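Local coordinates for protein phosphinothricin N-acetyltransferase (Brucella ovis, PDB 5DWM) that binds acetyl-CoA and probably transfers its acetyl group to an amine acceptor, as other acetyltransferases of the GNAT family do, at residues Gly36-Glu41 and Arg162-Val167; Ala53-Gln58 and Tyr74-Tyr79; Leu125-Gly130 and Lys140-Leu145; Asp131-Ile136 and Cys150-Gly155. One frame throughout, in Å; residues are numbered along the deposited sequence.

Interaction 1 of 4, residues Gly36-Glu41 and Arg162-Val167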
loop_
_atom_site.group_PDB
_atom_site.type_symbol
_atom_site.label_atom_id
_atom_site.label_comp_id
_atom_site.label_asym_id
_atom_site.label_seq_id
_atom_site.Cartn_x
_atom_site.Cartn_y
_atom_site.Cartn_z
ATOM N N GLY A 36 -7.131 1.725 14.391
ATOM C CA GLY A 36 -5.844 1.722 13.721
ATOM C C GLY A 36 -5.662 0.477 12.875
ATOM O O GLY A 36 -5.082 0.530 11.786
ATOM N N SER A 37 -6.159 -0.653 13.357
ATOM C CA SER A 37 -6.185 -1.879 12.577
ATOM C C SER A 37 -7.434 -1.918 11.711
ATOM O O SER A 37 -8.537 -1.621 12.179
ATOM C CB SER A 37 -6.202 -3.090 13.506
ATOM O OG SER A 37 -6.386 -4.281 12.763
ATOM N N TYR A 38 -7.253 -2.299 10.451
ATOM C CA TYR A 38 -8.372 -2.519 9.546
ATOM C C TYR A 38 -8.818 -3.978 9.508
ATOM O O TYR A 38 -9.606 -4.354 8.630
ATOM C CB TYR A 38 -8.070 -1.986 8.141
ATOM C CG TYR A 38 -8.213 -0.484 7.983
ATOM C CD1 TYR A 38 -8.190 0.379 9.087
ATOM C CD2 TYR A 38 -8.384 0.078 6.719
ATOM C CE1 TYR A 38 -8.324 1.766 8.921
ATOM C CE2 TYR A 38 -8.519 1.446 6.546
ATOM C CZ TYR A 38 -8.475 2.286 7.639
ATOM O OH TYR A 38 -8.606 3.652 7.452
ATOM N N GLU A 39 -8.335 -4.804 10.434
ATOM C CA GLU A 39 -8.912 -6.125 10.623
ATOM C C GLU A 39 -10.122 -6.032 11.543
ATOM O O GLU A 39 -10.244 -5.105 12.346
ATOM C CB GLU A 39 -7.874 -7.106 11.176
ATOM C CG GLU A 39 -6.710 -7.312 10.221
ATOM C CD GLU A 39 -5.814 -8.475 10.618
ATOM O OE1 GLU A 39 -4.829 -8.239 11.339
ATOM O OE2 GLU A 39 -6.089 -9.625 10.203
ATOM N N ILE A 40 -11.038 -6.988 11.392
ATOM C CA ILE A 40 -12.261 -7.041 12.178
ATOM C C ILE A 40 -12.244 -8.197 13.164
ATOM O O ILE A 40 -12.688 -8.053 14.305
ATOM C CB ILE A 40 -13.496 -7.133 11.257
ATOM C CG1 ILE A 40 -13.435 -6.072 10.163
ATOM C CG2 ILE A 40 -14.785 -7.053 12.075
ATOM C CD1 ILE A 40 -13.313 -4.694 10.670
ATOM N N GLU A 41 -11.710 -9.345 12.753
ATOM C CA GLU A 41 -11.654 -10.530 13.593
ATOM C C GLU A 41 -10.231 -10.719 14.093
ATOM O O GLU A 41 -9.313 -10.848 13.266
ATOM C CB GLU A 41 -12.082 -11.736 12.770
ATOM C CG GLU A 41 -12.031 -13.060 13.480
ATOM C CD GLU A 41 -12.390 -14.203 12.554
ATOM O OE1 GLU A 41 -13.233 -13.994 11.656
ATOM O OE2 GLU A 41 -11.818 -15.301 12.714
ATOM N N ARG A 162 -18.370 3.264 10.864
ATOM C CA ARG A 162 -17.800 4.564 10.538
ATOM C C ARG A 162 -16.845 4.446 9.363
ATOM O O ARG A 162 -16.091 3.471 9.258
ATOM C CB ARG A 162 -16.982 5.129 11.722
ATOM C CG ARG A 162 -17.764 5.884 12.772
ATOM C CD ARG A 162 -16.839 6.809 13.581
ATOM N NE ARG A 162 -15.706 6.093 14.169
ATOM C CZ ARG A 162 -14.419 6.336 13.910
ATOM N NH1 ARG A 162 -14.057 7.295 13.067
ATOM N NH2 ARG A 162 -13.483 5.618 14.512
ATOM N N TRP A 163 -16.857 5.457 8.499
ATOM C CA TRP A 163 -15.827 5.583 7.475
ATOM C C TRP A 163 -14.554 6.140 8.097
ATOM O O TRP A 163 -14.600 7.028 8.955
ATOM C CB TRP A 163 -16.291 6.487 6.332
ATOM C CG TRP A 163 -17.270 5.812 5.425
ATOM C CD1 TRP A 163 -18.618 6.032 5.355
ATOM C CD2 TRP A 163 -16.974 4.798 4.456
ATOM N NE1 TRP A 163 -19.180 5.217 4.386
ATOM C CE2 TRP A 163 -18.190 4.448 3.828
ATOM C CE3 TRP A 163 -15.795 4.152 4.062
ATOM C CZ2 TRP A 163 -18.259 3.480 2.832
ATOM C CZ3 TRP A 163 -15.862 3.194 3.075
ATOM C CH2 TRP A 163 -17.085 2.863 2.469
ATOM N N LEU A 164 -13.415 5.617 7.645
ATOM C CA LEU A 164 -12.119 5.905 8.237
ATOM C C LEU A 164 -11.190 6.402 7.146
ATOM O O LEU A 164 -11.276 5.950 6.005
ATOM C CB LEU A 164 -11.502 4.627 8.808
ATOM C CG LEU A 164 -12.413 3.732 9.656
ATOM C CD1 LEU A 164 -11.664 2.471 10.081
ATOM C CD2 LEU A 164 -12.947 4.480 10.870
ATOM N N ASP A 165 -10.280 7.309 7.510
ATOM C CA ASP A 165 -9.263 7.802 6.593
ATOM C C ASP A 165 -7.916 7.194 6.953
ATOM O O ASP A 165 -7.634 6.942 8.124
ATOM C CB ASP A 165 -9.111 9.325 6.681
ATOM C CG ASP A 165 -10.368 10.081 6.272
ATOM O OD1 ASP A 165 -11.308 9.485 5.710
ATOM O OD2 ASP A 165 -10.410 11.302 6.512
ATOM N N THR A 166 -7.064 7.002 5.950
ATOM C CA THR A 166 -5.689 6.566 6.184
ATOM C C THR A 166 -4.779 7.782 6.096
ATOM O O THR A 166 -4.717 8.430 5.048
ATOM C CB THR A 166 -5.260 5.568 5.114
ATOM O OG1 THR A 166 -6.072 4.397 5.187
ATOM C CG2 THR A 166 -3.786 5.193 5.300
ATOM N N VAL A 167 -4.073 8.089 7.182
ATOM C CA VAL A 167 -3.088 9.168 7.191
ATOM C C VAL A 167 -1.708 8.579 6.915
ATOM O O VAL A 167 -1.286 7.626 7.581
ATOM C CB VAL A 167 -3.127 9.941 8.523
ATOM C CG1 VAL A 167 -1.836 10.736 8.724
ATOM C CG2 VAL A 167 -4.360 10.861 8.551
#
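In this GNAT fold, Y38, in the loop between helix 20-33 and helix 45-58, carries its ring across to strand 162-172, where L164 and T166 receive it. The ring and the L164 side chain lie alongside each other, pointing opposite ways. Its CE1 comes within 3.6 Å of L164 CD1, and OH passes L164 CB at 3.3 Å. With CG beside the backbone N (chi1 -79°), the ring leaves the loop in the direction of the strand, and its hydroxyl arrives between L164 and T166. There Y38 OH is 3.5 Å from T166 OG1. The firm partner of both hydroxyls is S156 OG, which hydrogen-bonds to each, so the buried polar end of the contact is satisfied through a third side chain. Y86 of the second subunit meets the Y38 ring and packs on T166. The loop is shaped just before and after Y38 by an ST turn, in which E39 N donates to S37 OG at 3.1 Å with an N-H...O angle of 158°. K159 NZ of strand 148-159 bonds to the carbonyl oxygens of S37 and E39 and ties the loop to a second strand. Strand 162-172 itself runs between two neighbours, bonded through its backbone to strand 148-159 (L164 with G157, T166 with I153) and to strand 124-129 (V167 with I129).

Interaction 2 of 4, residues Ala53-Gln58 and Tyr74-Tyr79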
loop_
_atom_site.group_PDB
_atom_site.type_symbol
_atom_site.label_atom_id
_atom_site.label_comp_id
_atom_site.label_asym_id
_atom_site.label_seq_id
_atom_site.Cartn_x
_atom_site.Cartn_y
_atom_site.Cartn_z
ATOM N N ALA A 53 7.026 -14.725 12.111
ATOM C CA ALA A 53 8.095 -15.548 11.553
ATOM C C ALA A 53 8.435 -15.116 10.129
ATOM O O ALA A 53 9.608 -15.139 9.726
ATOM C CB ALA A 53 7.698 -17.024 11.590
ATOM N N ALA A 54 7.423 -14.697 9.359
ATOM C CA ALA A 54 7.676 -14.207 8.005
ATOM C C ALA A 54 8.464 -12.902 8.024
ATOM O O ALA A 54 9.428 -12.750 7.265
ATOM C CB ALA A 54 6.364 -14.063 7.227
ATOM N N PHE A 55 8.092 -11.958 8.899
ATOM C CA PHE A 55 8.859 -10.716 9.012
ATOM C C PHE A 55 10.311 -10.999 9.368
ATOM O O PHE A 55 11.227 -10.408 8.787
ATOM C CB PHE A 55 8.247 -9.802 10.070
ATOM C CG PHE A 55 6.852 -9.361 9.765
ATOM C CD1 PHE A 55 6.477 -9.015 8.474
ATOM C CD2 PHE A 55 5.911 -9.285 10.779
ATOM C CE1 PHE A 55 5.186 -8.603 8.203
ATOM C CE2 PHE A 55 4.623 -8.875 10.516
ATOM C CZ PHE A 55 4.259 -8.533 9.223
ATOM N N ALA A 56 10.536 -11.920 10.306
ATOM C CA ALA A 56 11.896 -12.260 10.713
ATOM C C ALA A 56 12.664 -12.912 9.572
ATOM O O ALA A 56 13.850 -12.620 9.367
ATOM C CB ALA A 56 11.863 -13.181 11.930
ATOM N N ASP A 57 12.006 -13.805 8.825
ATOM C CA ASP A 57 12.662 -14.442 7.685
ATOM C C ASP A 57 13.095 -13.416 6.650
ATOM O O ASP A 57 14.124 -13.597 5.989
ATOM C CB ASP A 57 11.721 -15.464 7.041
ATOM C CG ASP A 57 11.490 -16.684 7.913
ATOM O OD1 ASP A 57 12.232 -16.866 8.900
ATOM O OD2 ASP A 57 10.567 -17.470 7.601
ATOM N N GLN A 58 12.326 -12.336 6.491
ATOM C CA GLN A 58 12.695 -11.279 5.555
ATOM C C GLN A 58 13.843 -10.420 6.064
ATOM O O GLN A 58 14.453 -9.692 5.272
ATOM C CB GLN A 58 11.491 -10.384 5.265
ATOM C CG GLN A 58 10.404 -11.036 4.437
ATOM C CD GLN A 58 9.182 -10.155 4.325
ATOM O OE1 GLN A 58 8.559 -9.811 5.330
ATOM N NE2 GLN A 58 8.840 -9.768 3.106
ATOM N N TYR A 74 4.598 -3.525 21.217
ATOM C CA TYR A 74 5.511 -4.099 20.245
ATOM C C TYR A 74 5.544 -3.222 19.001
ATOM O O TYR A 74 4.643 -2.414 18.754
ATOM C CB TYR A 74 5.153 -5.554 19.894
ATOM C CG TYR A 74 3.836 -5.714 19.164
ATOM C CD1 TYR A 74 2.650 -5.862 19.865
ATOM C CD2 TYR A 74 3.781 -5.721 17.772
ATOM C CE1 TYR A 74 1.444 -6.016 19.212
ATOM C CE2 TYR A 74 2.575 -5.872 17.099
ATOM C CZ TYR A 74 1.405 -6.015 17.829
ATOM O OH TYR A 74 0.195 -6.166 17.180
ATOM N N ALA A 75 6.610 -3.386 18.224
ATOM C CA ALA A 75 6.787 -2.641 16.993
ATOM C C ALA A 75 7.557 -3.504 16.010
ATOM O O ALA A 75 8.427 -4.289 16.400
ATOM C CB ALA A 75 7.534 -1.321 17.222
ATOM N N TYR A 76 7.237 -3.357 14.731
ATOM C CA TYR A 76 8.018 -4.037 13.712
ATOM C C TYR A 76 8.016 -3.192 12.448
ATOM O O TYR A 76 7.248 -2.234 12.310
ATOM C CB TYR A 76 7.521 -5.469 13.452
ATOM C CG TYR A 76 6.149 -5.556 12.836
ATOM C CD1 TYR A 76 5.971 -5.421 11.459
ATOM C CD2 TYR A 76 5.025 -5.765 13.627
ATOM C CE1 TYR A 76 4.717 -5.502 10.887
ATOM C CE2 TYR A 76 3.764 -5.849 13.062
ATOM C CZ TYR A 76 3.614 -5.710 11.693
ATOM O OH TYR A 76 2.353 -5.793 11.129
ATOM N N ALA A 77 8.907 -3.550 11.533
ATOM C CA ALA A 77 8.940 -2.975 10.202
ATOM C C ALA A 77 8.730 -4.072 9.172
ATOM O O ALA A 77 8.937 -5.258 9.442
ATOM C CB ALA A 77 10.265 -2.259 9.946
ATOM N N SER A 78 8.272 -3.658 7.996
ATOM C CA SER A 78 8.043 -4.557 6.867
ATOM C C SER A 78 8.059 -3.710 5.599
ATOM O O SER A 78 8.219 -2.491 5.654
ATOM C CB SER A 78 6.720 -5.316 7.026
ATOM O OG SER A 78 5.629 -4.411 7.121
ATOM N N TYR A 79 7.878 -4.354 4.451
ATOM C CA TYR A 79 7.777 -3.596 3.212
ATOM C C TYR A 79 6.413 -2.929 3.095
ATOM O O TYR A 79 5.392 -3.487 3.515
ATOM C CB TYR A 79 8.016 -4.486 1.988
ATOM C CG TYR A 79 9.448 -4.926 1.838
ATOM C CD1 TYR A 79 10.463 -3.993 1.642
ATOM C CD2 TYR A 79 9.788 -6.272 1.890
ATOM C CE1 TYR A 79 11.781 -4.396 1.517
ATOM C CE2 TYR A 79 11.095 -6.683 1.770
ATOM C CZ TYR A 79 12.088 -5.744 1.581
ATOM O OH TYR A 79 13.385 -6.165 1.454
HETATM O O HOH W 1 7.298 -7.217 4.360
HETATM O O HOH W 2 13.744 -8.917 2.710
#
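F55 and Y76 reach each other through different first torsions. On the helix, F55 has CG anti to its carbonyl carbon (chi1 -62°), which carries the phenyl ring toward the sheet; on the strand, Y76 has CG between backbone N and carbonyl carbon (chi1 67°), which turns the phenol ring so that one face meets the phenyl. The two form an offset stack with centroids 4.4 Å apart and planes inclined by 22°. The overlap is concentrated at one rim, where F55 CE2 lies over the Y76 face, 3.4 Å from Y76 CE1. The other side of the phenyl rim meets S78, the next strand residue on this side of the sheet, with F55 CE1 3.8 Å from S78 CB. Helix 45-58 thus packs across strand 70-79 of the central GNAT sheet, and I62 of strand 62-67 touches both stacked rings. F52, one helical turn before F55, adds an edge-to-face contact with Y76, whose side chain is about 8 Å from that of I94, an acetyl-CoA-binding residue. Toward the helix end the chemistry becomes polar and hydrated. One water accepts from Y79 N at 2.9 Å; its bond to Q58 OE1 is tentative, because it rests on one of two conformers of that side chain. A second water donates to both Q58 O and Y79 OH, lying 3.0 Å from Y79 OH.

Interaction 3 of 4, residues Leu125-Gly130 and Lys140-Leu145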
loop_
_atom_site.group_PDB
_atom_site.type_symbol
_atom_site.label_atom_id
_atom_site.label_comp_id
_atom_site.label_asym_id
_atom_site.label_seq_id
_atom_site.Cartn_x
_atom_site.Cartn_y
_atom_site.Cartn_z
ATOM N N LEU A 125 11.076 5.653 5.958
ATOM C CA LEU A 125 10.207 4.876 6.834
ATOM C C LEU A 125 8.806 5.474 6.756
ATOM O O LEU A 125 8.627 6.677 6.974
ATOM C CB LEU A 125 10.737 4.885 8.271
ATOM C CG LEU A 125 9.964 4.054 9.309
ATOM C CD1 LEU A 125 9.850 2.589 8.879
ATOM C CD2 LEU A 125 10.641 4.178 10.674
ATOM N N LEU A 126 7.827 4.643 6.413
ATOM C CA LEU A 126 6.467 5.096 6.142
ATOM C C LEU A 126 5.525 4.614 7.240
ATOM O O LEU A 126 5.569 3.444 7.626
ATOM C CB LEU A 126 5.999 4.521 4.801
ATOM C CG LEU A 126 4.598 4.909 4.311
ATOM C CD1 LEU A 126 4.577 6.357 3.843
ATOM C CD2 LEU A 126 4.135 3.982 3.187
ATOM N N ALA A 127 4.661 5.503 7.718
ATOM C CA ALA A 127 3.568 5.140 8.615
ATOM C C ALA A 127 2.258 5.210 7.847
ATOM O O ALA A 127 1.963 6.227 7.215
ATOM C CB ALA A 127 3.503 6.081 9.823
ATOM N N VAL A 128 1.488 4.124 7.891
ATOM C CA VAL A 128 0.181 4.045 7.249
ATOM C C VAL A 128 -0.820 3.961 8.394
ATOM O O VAL A 128 -1.069 2.880 8.937
ATOM C CB VAL A 128 0.103 2.811 6.330
ATOM C CG1 VAL A 128 -1.262 2.736 5.642
ATOM C CG2 VAL A 128 1.197 2.866 5.285
ATOM N N ILE A 129 -1.363 5.103 8.794
ATOM C CA ILE A 129 -2.094 5.228 10.054
ATOM C C ILE A 129 -3.585 5.102 9.767
ATOM O O ILE A 129 -4.187 5.976 9.132
ATOM C CB ILE A 129 -1.757 6.547 10.764
ATOM C CG1 ILE A 129 -0.242 6.636 11.011
ATOM C CG2 ILE A 129 -2.569 6.681 12.067
ATOM C CD1 ILE A 129 0.212 7.967 11.583
ATOM N N GLY A 130 -4.184 4.008 10.232
ATOM C CA GLY A 130 -5.607 3.822 10.044
ATOM C C GLY A 130 -6.421 4.746 10.928
ATOM O O GLY A 130 -6.045 5.053 12.061
ATOM N N LYS A 140 0.368 11.920 16.539
ATOM C CA LYS A 140 1.247 12.718 17.391
ATOM C C LYS A 140 2.554 11.985 17.697
ATOM O O LYS A 140 3.626 12.604 17.736
ATOM C CB LYS A 140 0.510 13.117 18.668
ATOM N N LEU A 141 2.491 10.665 17.906
ATOM C CA LEU A 141 3.712 9.893 18.134
ATOM C C LEU A 141 4.667 10.035 16.958
ATOM O O LEU A 141 5.870 10.252 17.135
ATOM C CB LEU A 141 3.372 8.418 18.360
ATOM C CG LEU A 141 4.503 7.390 18.182
ATOM C CD1 LEU A 141 5.617 7.589 19.183
ATOM C CD2 LEU A 141 3.979 5.952 18.246
ATOM N N HIS A 142 4.141 9.917 15.737
ATOM C CA HIS A 142 5.009 10.000 14.570
ATOM C C HIS A 142 5.499 11.425 14.344
ATOM O O HIS A 142 6.666 11.634 13.999
ATOM C CB HIS A 142 4.302 9.413 13.348
ATOM C CG HIS A 142 4.215 7.915 13.371
ATOM N ND1 HIS A 142 3.196 7.236 14.007
ATOM C CD2 HIS A 142 5.040 6.966 12.868
ATOM C CE1 HIS A 142 3.392 5.935 13.886
ATOM N NE2 HIS A 142 4.501 5.744 13.194
ATOM N N GLU A 143 4.631 12.419 14.549
ATOM C CA GLU A 143 5.070 13.809 14.469
ATOM C C GLU A 143 6.216 14.084 15.435
ATOM O O GLU A 143 7.195 14.750 15.079
ATOM C CB GLU A 143 3.903 14.754 14.764
ATOM C CG GLU A 143 2.857 14.810 13.665
ATOM C CD GLU A 143 1.684 15.697 14.025
ATOM O OE1 GLU A 143 1.566 16.074 15.210
ATOM O OE2 GLU A 143 0.882 16.014 13.119
ATOM N N SER A 144 6.118 13.564 16.661
ATOM C CA SER A 144 7.135 13.864 17.662
ATOM C C SER A 144 8.490 13.263 17.312
ATOM O O SER A 144 9.517 13.761 17.781
ATOM C CB SER A 144 6.682 13.389 19.041
ATOM O OG SER A 144 6.881 12.000 19.189
ATOM N N LEU A 145 8.524 12.216 16.490
ATOM C CA LEU A 145 9.775 11.601 16.070
ATOM C C LEU A 145 10.216 12.045 14.678
ATOM O O LEU A 145 11.080 11.401 14.074
ATOM C CB LEU A 145 9.691 10.080 16.178
ATOM C CG LEU A 145 10.006 9.663 17.619
ATOM C CD1 LEU A 145 9.731 8.207 17.848
ATOM C CD2 LEU A 145 11.459 9.976 17.944
#
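The imidazole of H142, which packs against A127 and I129, is gripped at both nitrogens: NE2 is hydrogen-bonded to D92 OD2 on strand 89-96, and ND1 to S138 O, one turn earlier in its own helix. Across the contact the interaction is apolar. A127 CB lies over one ring face as a CH-pi contact, 3.8 Å from the centroid and 25° off the ring normal. The methyl is displaced toward the rim, so that A127 CB is equally close, at 3.5 Å, to H142 CD2 and H142 NE2. I129 CD1 lies obliquely off the ring, 3.9 Å from H142 ND1. A chi1 of -74° swings the imidazole out from helix 136-144 toward strand 124-129. The helix and strand belong to the GNAT core, in which strands 89-96 and 124-129 run parallel and, in this family, diverge around acetyl-CoA. The H142 side chain is about 4 Å from that of the acetyl-CoA-binding residue I94, which places the contact beside the cofactor site. F147 meets the imidazole edge-to-face, and M169 of strand 162-172 touches it as well. At the far side of the helix, S144 OG donates to L141 O at 2.9 Å. Hydrogen bonds at both ring nitrogens should fix the rotation of the buried imidazole, which thereby satisfies its polar atoms while offering a face to the A127 methyl.

Interaction 4 of 4, residues Asp131-Ile136 and Cys150-Gly155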
loop_
_atom_site.group_PDB
_atom_site.type_symbol
_atom_site.label_atom_id
_atom_site.label_comp_id
_atom_site.label_asym_id
_atom_site.label_seq_id
_atom_site.Cartn_x
_atom_site.Cartn_y
_atom_site.Cartn_z
ATOM N N ASP A 131 -7.566 5.182 10.400
ATOM C CA ASP A 131 -8.472 6.094 11.104
ATOM C C ASP A 131 -7.728 7.317 11.638
ATOM O O ASP A 131 -7.799 7.652 12.823
ATOM C CB ASP A 131 -9.246 5.368 12.209
ATOM C CG ASP A 131 -10.372 6.211 12.804
ATOM O OD1 ASP A 131 -10.702 7.274 12.237
ATOM O OD2 ASP A 131 -10.932 5.808 13.844
ATOM N N GLY A 132 -7.006 7.997 10.745
ATOM C CA GLY A 132 -6.170 9.115 11.151
ATOM C C GLY A 132 -6.916 10.260 11.804
ATOM O O GLY A 132 -6.317 11.016 12.576
ATOM N N GLU A 133 -8.211 10.409 11.519
ATOM C CA GLU A 133 -8.967 11.492 12.140
ATOM C C GLU A 133 -9.081 11.293 13.645
ATOM O O GLU A 133 -8.996 12.260 14.413
ATOM C CB GLU A 133 -10.352 11.602 11.499
ATOM C CG GLU A 133 -11.220 12.695 12.099
ATOM C CD GLU A 133 -10.770 14.086 11.705
ATOM O OE1 GLU A 133 -9.940 14.207 10.784
ATOM O OE2 GLU A 133 -11.252 15.063 12.316
ATOM N N HIS A 134 -9.258 10.049 14.087
ATOM C CA HIS A 134 -9.448 9.758 15.499
ATOM C C HIS A 134 -8.202 9.214 16.181
ATOM O O HIS A 134 -8.085 9.332 17.404
ATOM C CB HIS A 134 -10.609 8.774 15.694
ATOM C CG HIS A 134 -11.954 9.372 15.428
ATOM N ND1 HIS A 134 -13.114 8.876 15.985
ATOM C CD2 HIS A 134 -12.326 10.429 14.666
ATOM C CE1 HIS A 134 -14.141 9.599 15.573
ATOM N NE2 HIS A 134 -13.689 10.549 14.774
ATOM N N ASN A 135 -7.258 8.656 15.428
ATOM C CA ASN A 135 -6.023 8.065 15.936
ATOM C C ASN A 135 -4.967 9.143 16.167
ATOM O O ASN A 135 -3.850 9.020 15.664
ATOM C CB ASN A 135 -5.510 7.062 14.887
ATOM C CG ASN A 135 -4.594 5.984 15.466
ATOM O OD1 ASN A 135 -4.144 6.073 16.606
ATOM N ND2 ASN A 135 -4.304 4.962 14.659
ATOM N N ILE A 136 -5.319 10.207 16.897
ATOM C CA ILE A 136 -4.391 11.316 17.102
ATOM C C ILE A 136 -3.162 10.866 17.878
ATOM O O ILE A 136 -2.071 11.424 17.705
ATOM C CB ILE A 136 -5.105 12.503 17.777
ATOM C CG1 ILE A 136 -5.689 12.067 19.117
ATOM C CG2 ILE A 136 -6.197 13.055 16.873
ATOM C CD1 ILE A 136 -6.478 13.152 19.819
ATOM N N CYS A 150 2.435 13.054 4.540
ATOM C CA CYS A 150 2.621 12.873 3.111
ATOM C C CYS A 150 1.384 12.323 2.414
ATOM O O CYS A 150 1.490 11.880 1.267
ATOM C CB CYS A 150 3.868 12.023 2.799
ATOM S SG CYS A 150 3.824 10.316 3.382
ATOM N N GLY A 151 0.224 12.337 3.055
ATOM C CA GLY A 151 -0.992 11.993 2.340
ATOM C C GLY A 151 -2.118 11.617 3.272
ATOM O O GLY A 151 -1.932 11.387 4.466
ATOM N N ARG A 152 -3.313 11.545 2.688
ATOM C CA ARG A 152 -4.505 11.140 3.425
ATOM C C ARG A 152 -5.470 10.542 2.415
ATOM O O ARG A 152 -5.991 11.265 1.553
ATOM C CB ARG A 152 -5.139 12.326 4.146
ATOM C CG ARG A 152 -6.329 11.941 5.008
ATOM C CD ARG A 152 -6.625 13.037 6.027
ATOM N NE ARG A 152 -7.821 12.766 6.820
ATOM C CZ ARG A 152 -7.991 13.164 8.078
ATOM N NH1 ARG A 152 -7.037 13.842 8.706
ATOM N NH2 ARG A 152 -9.114 12.875 8.717
ATOM N N ILE A 153 -5.692 9.233 2.501
ATOM C CA ILE A 153 -6.655 8.560 1.632
ATOM C C ILE A 153 -7.982 8.588 2.376
ATOM O O ILE A 153 -8.159 7.883 3.371
ATOM C CB ILE A 153 -6.247 7.119 1.297
ATOM C CG1 ILE A 153 -4.829 7.046 0.736
ATOM C CG2 ILE A 153 -7.261 6.493 0.328
ATOM C CD1 ILE A 153 -4.318 5.603 0.613
ATOM N N GLU A 154 -8.915 9.400 1.893
ATOM C CA GLU A 154 -10.189 9.572 2.572
ATOM C C GLU A 154 -11.102 8.380 2.325
ATOM O O GLU A 154 -11.187 7.862 1.211
ATOM C CB GLU A 154 -10.868 10.831 2.063
ATOM C CG GLU A 154 -10.136 12.096 2.459
ATOM C CD GLU A 154 -10.915 13.328 2.077
ATOM O OE1 GLU A 154 -11.866 13.672 2.807
ATOM O OE2 GLU A 154 -10.596 13.928 1.030
ATOM N N GLY A 155 -11.789 7.947 3.379
ATOM C CA GLY A 155 -12.766 6.882 3.227
ATOM C C GLY A 155 -12.167 5.565 2.798
ATOM O O GLY A 155 -12.800 4.817 2.047
#
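E133 and R152 meet closely at one point, where R152 NH2 donates to E133 OE1 at 2.6 Å with an N-H...O angle of 150°, a hydrogen-bonded salt bridge. The oxygen is met on its anti side. The pair is single-pronged, since E133 OE1 stays 3.6 Å from R152 NH1, and the 56° between the carboxylate and guanidinium planes is consistent with this. E133 bends at chi2 (73°), and its CB also comes to 3.3 Å from R152 NH2. R152, by contrast, runs extended from CG to NE. The loop holding E133 links strand 124-129 to helix 136-144 of the GNAT fold. Its turn is tied at D131 O, which accepts from N135 N at 2.8 Å and from H134 N at 3.1 Å, and N135 occupies the N-cap position of the helix. Across the contact, C150 and G151 face L168 as a classic beta bulge, shortly before R152 in strand 148-159. Away from the ion pair the contact is loose, and E133 is exposed to solvent. R152 NE makes a separate salt bridge, to D165 OD2 on the neighbouring strand 162-172, which adds a second hold on the guanidinium.

Interactions 1 and 3 are buried and mainly apolar, whereas 2 and 4 lie at the surface, one built on stacked rings and water, the other on a single ion pair. Three of them lie on adjacent strands: strand 162-172 runs between strands 124-129 and 148-159, and V167 O is probably hydrogen-bonded to I129 N across interactions 1 and 3 at 2.8 Å. Interaction 4 joins interaction 1 through the salt bridge R162 NH2 to D131 OD2, 2.6 Å, and probably joins interaction 3 where N135 ND2, in one of two conformers, meets G130 O. Interaction 2 stands apart on the same sheet, its centre about 18 Å from that of interaction 3. Interactions 1, 3 and 4 also touch the second subunit; interaction 2 does not.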